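Local structure of UspA domain-containing protein (Pyrococcus horikoshii, 2DUM) at residues I37-I42 with I99-I104. The protein is of unknown function but belongs to the universal stress protein A family, whose members adopt a nucleotide-binding-type alpha/beta fold and often serve in stress responses. Sequence-based numbering, arbitrary orientation.
Sequences ILLHVI and IIRFGI
His40 and Ile42 hydrogen-bond through their backbones to Ile99, Arg101 and Gly103, which joins residues 37-42 and 99-103 as neighbouring parallel strands. They belong to the five-stranded parallel sheet of the universal stress protein fold, in strand order 3-2-1-4-5. Strand 95-103 is the outermost on this side within the chain. The short segments run at 28° to each other. His40 N donates to Ile99 O at 3.1 Å, and Arg101 N to His40 O at 3.2 Å. Ile42 N then reaches Arg101 O at 2.9 Å, and Gly103 N reaches Ile42 O at 3.0 Å. At the phi and psi of Gly103, taken together, a CB would jam against the carbonyl O of Phe102.

Leu39, Val41, Ile99 and Arg101 point to the face packed by helix 105-115. Ile99 sends CD1 to Ile37 CG2, at 3.5 Å. Leu39 CD1 lies against Ile99 CB and near Arg101 CG. The Arg101 guanidinium forms salt bridges with Glu108 and Glu115.

His40, Ile100, Ile42 and Phe102 point to the other face, where Ile100 meets helix 69-90. His40 ND1 is hydrogen-bonded to Thr12 O. Ile42 and Phe102 lie side by side and point the same way. Lys69 makes a cation-pi contact with the Phe102 ring. An alanine in place of Phe102 would probably leave Lys69 without its aromatic partner. On the helix 105-115 side, a chi1 of -169° sets Val41 CG1 anti to the backbone N, beside the carbonyl carbon, and turns it toward the neighbouring strand, 3.8 Å from Gly103 N.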
loop_
_atom_site.group_PDB
_atom_site.type_symbol
_atom_site.label_atom_id
_atom_site.label_comp_id
_atom_site.label_asym_id
_atom_site.label_seq_id
_atom_site.Cartn_x
_atom_site.Cartn_y
_atom_site.Cartn_z
ATOM N N ILE A 37 -9.467 0.865 13.096
ATOM C CA ILE A 37 -9.015 0.591 14.414
ATOM C C ILE A 37 -7.690 1.309 14.497
ATOM O O ILE A 37 -6.743 1.054 13.750
ATOM C CB ILE A 37 -8.785 -0.886 14.543
ATOM C CG1 ILE A 37 -10.044 -1.614 14.230
ATOM C CG2 ILE A 37 -8.186 -1.303 15.873
ATOM C CD1 ILE A 37 -9.728 -2.825 13.362
ATOM N N LEU A 38 -7.609 2.189 15.439
ATOM C CA LEU A 38 -6.455 2.968 15.599
ATOM C C LEU A 38 -5.544 2.256 16.598
ATOM O O LEU A 38 -5.687 2.473 17.777
ATOM C CB LEU A 38 -6.995 4.201 16.225
ATOM C CG LEU A 38 -6.042 5.290 16.508
ATOM C CD1 LEU A 38 -5.735 5.808 15.098
ATOM C CD2 LEU A 38 -6.796 6.298 17.429
ATOM N N LEU A 39 -4.604 1.408 16.159
ATOM C CA LEU A 39 -3.731 0.631 17.079
ATOM C C LEU A 39 -2.535 1.378 17.579
ATOM O O LEU A 39 -2.077 2.307 16.941
ATOM C CB LEU A 39 -3.208 -0.567 16.363
ATOM C CG LEU A 39 -2.557 -1.614 17.240
ATOM C CD1 LEU A 39 -3.304 -1.729 18.496
ATOM C CD2 LEU A 39 -2.596 -2.950 16.579
ATOM N N HIS A 40 -2.044 1.003 18.754
ATOM C CA HIS A 40 -0.754 1.516 19.300
ATOM C C HIS A 40 -0.074 0.471 20.107
ATOM O O HIS A 40 -0.628 0.006 21.132
ATOM C CB HIS A 40 -0.903 2.670 20.267
ATOM C CG HIS A 40 0.399 3.130 20.834
ATOM N ND1 HIS A 40 1.457 3.502 20.039
ATOM C CD2 HIS A 40 0.834 3.256 22.117
ATOM C CE1 HIS A 40 2.478 3.865 20.806
ATOM N NE2 HIS A 40 2.132 3.723 22.074
ATOM N N VAL A 41 1.120 0.097 19.675
ATOM C CA VAL A 41 1.709 -1.024 20.311
ATOM C C VAL A 41 2.785 -0.450 21.068
ATOM O O VAL A 41 3.765 -0.089 20.498
ATOM C CB VAL A 41 2.392 -1.940 19.354
ATOM C CG1 VAL A 41 2.733 -3.223 20.075
ATOM C CG2 VAL A 41 1.531 -2.184 18.258
ATOM N N ILE A 42 2.653 -0.389 22.363
ATOM C CA ILE A 42 3.790 0.129 23.103
ATOM C C ILE A 42 4.874 -0.961 23.208
ATOM O O ILE A 42 4.597 -2.098 23.658
ATOM C CB ILE A 42 3.357 1.014 24.391
ATOM C CG1 ILE A 42 4.531 1.953 24.879
ATOM C CG2 ILE A 42 2.428 0.196 25.422
ATOM C CD1 ILE A 42 4.597 3.484 24.273
ATOM N N ILE A 99 -7.198 0.076 20.062
ATOM C CA ILE A 99 -6.580 -1.031 20.712
ATOM C C ILE A 99 -5.156 -0.619 21.070
ATOM O O ILE A 99 -4.503 0.160 20.355
ATOM C CB ILE A 99 -6.466 -2.205 19.817
ATOM C CG1 ILE A 99 -7.785 -2.593 19.161
ATOM C CG2 ILE A 99 -6.041 -3.360 20.602
ATOM C CD1 ILE A 99 -7.573 -3.770 18.242
ATOM N N ILE A 100 -4.690 -1.163 22.189
ATOM C CA ILE A 100 -3.402 -0.886 22.830
ATOM C C ILE A 100 -2.939 -2.288 23.106
ATOM O O ILE A 100 -3.664 -3.050 23.815
ATOM C CB ILE A 100 -3.580 -0.273 24.242
ATOM C CG1 ILE A 100 -3.538 1.263 24.252
ATOM C CG2 ILE A 100 -2.414 -0.552 25.073
ATOM C CD1 ILE A 100 -4.673 2.091 23.415
ATOM N N ARG A 101 -1.764 -2.642 22.559
ATOM C CA ARG A 101 -1.144 -3.907 22.881
ATOM C C ARG A 101 0.250 -3.601 23.293
ATOM O O ARG A 101 0.746 -2.543 22.953
ATOM C CB ARG A 101 -1.164 -4.828 21.665
ATOM C CG ARG A 101 -2.493 -4.888 20.865
ATOM C CD ARG A 101 -3.637 -5.580 21.572
ATOM N NE ARG A 101 -3.996 -6.835 20.913
ATOM C CZ ARG A 101 -3.165 -7.660 20.230
ATOM N NH1 ARG A 101 -3.680 -8.789 19.687
ATOM N NH2 ARG A 101 -1.837 -7.390 20.065
ATOM N N PHE A 102 0.863 -4.495 24.076
ATOM C CA PHE A 102 2.345 -4.492 24.341
ATOM C C PHE A 102 3.095 -5.355 23.368
ATOM O O PHE A 102 2.576 -6.382 22.919
ATOM C CB PHE A 102 2.649 -4.948 25.779
ATOM C CG PHE A 102 2.162 -3.989 26.752
ATOM C CD1 PHE A 102 0.935 -4.193 27.388
ATOM C CD2 PHE A 102 2.817 -2.763 26.892
ATOM C CE1 PHE A 102 0.380 -3.197 28.257
ATOM C CE2 PHE A 102 2.280 -1.758 27.730
ATOM C CZ PHE A 102 1.058 -1.973 28.423
ATOM N N GLY A 103 4.318 -5.005 23.026
ATOM C CA GLY A 103 5.055 -6.012 22.245
ATOM C C GLY A 103 5.997 -5.485 21.211
ATOM O O GLY A 103 6.535 -4.370 21.360
ATOM N N ILE A 104 6.236 -6.275 20.172
ATOM C CA ILE A 104 7.114 -5.753 19.102
ATOM C C ILE A 104 6.210 -5.156 18.065
ATOM O O ILE A 104 5.328 -5.844 17.514
ATOM C CB ILE A 104 8.180 -6.791 18.487
ATOM C CG1 ILE A 104 7.509 -8.140 18.097
ATOM C CG2 ILE A 104 9.409 -6.919 19.414
ATOM C CD1 ILE A 104 6.186 -8.513 18.942
#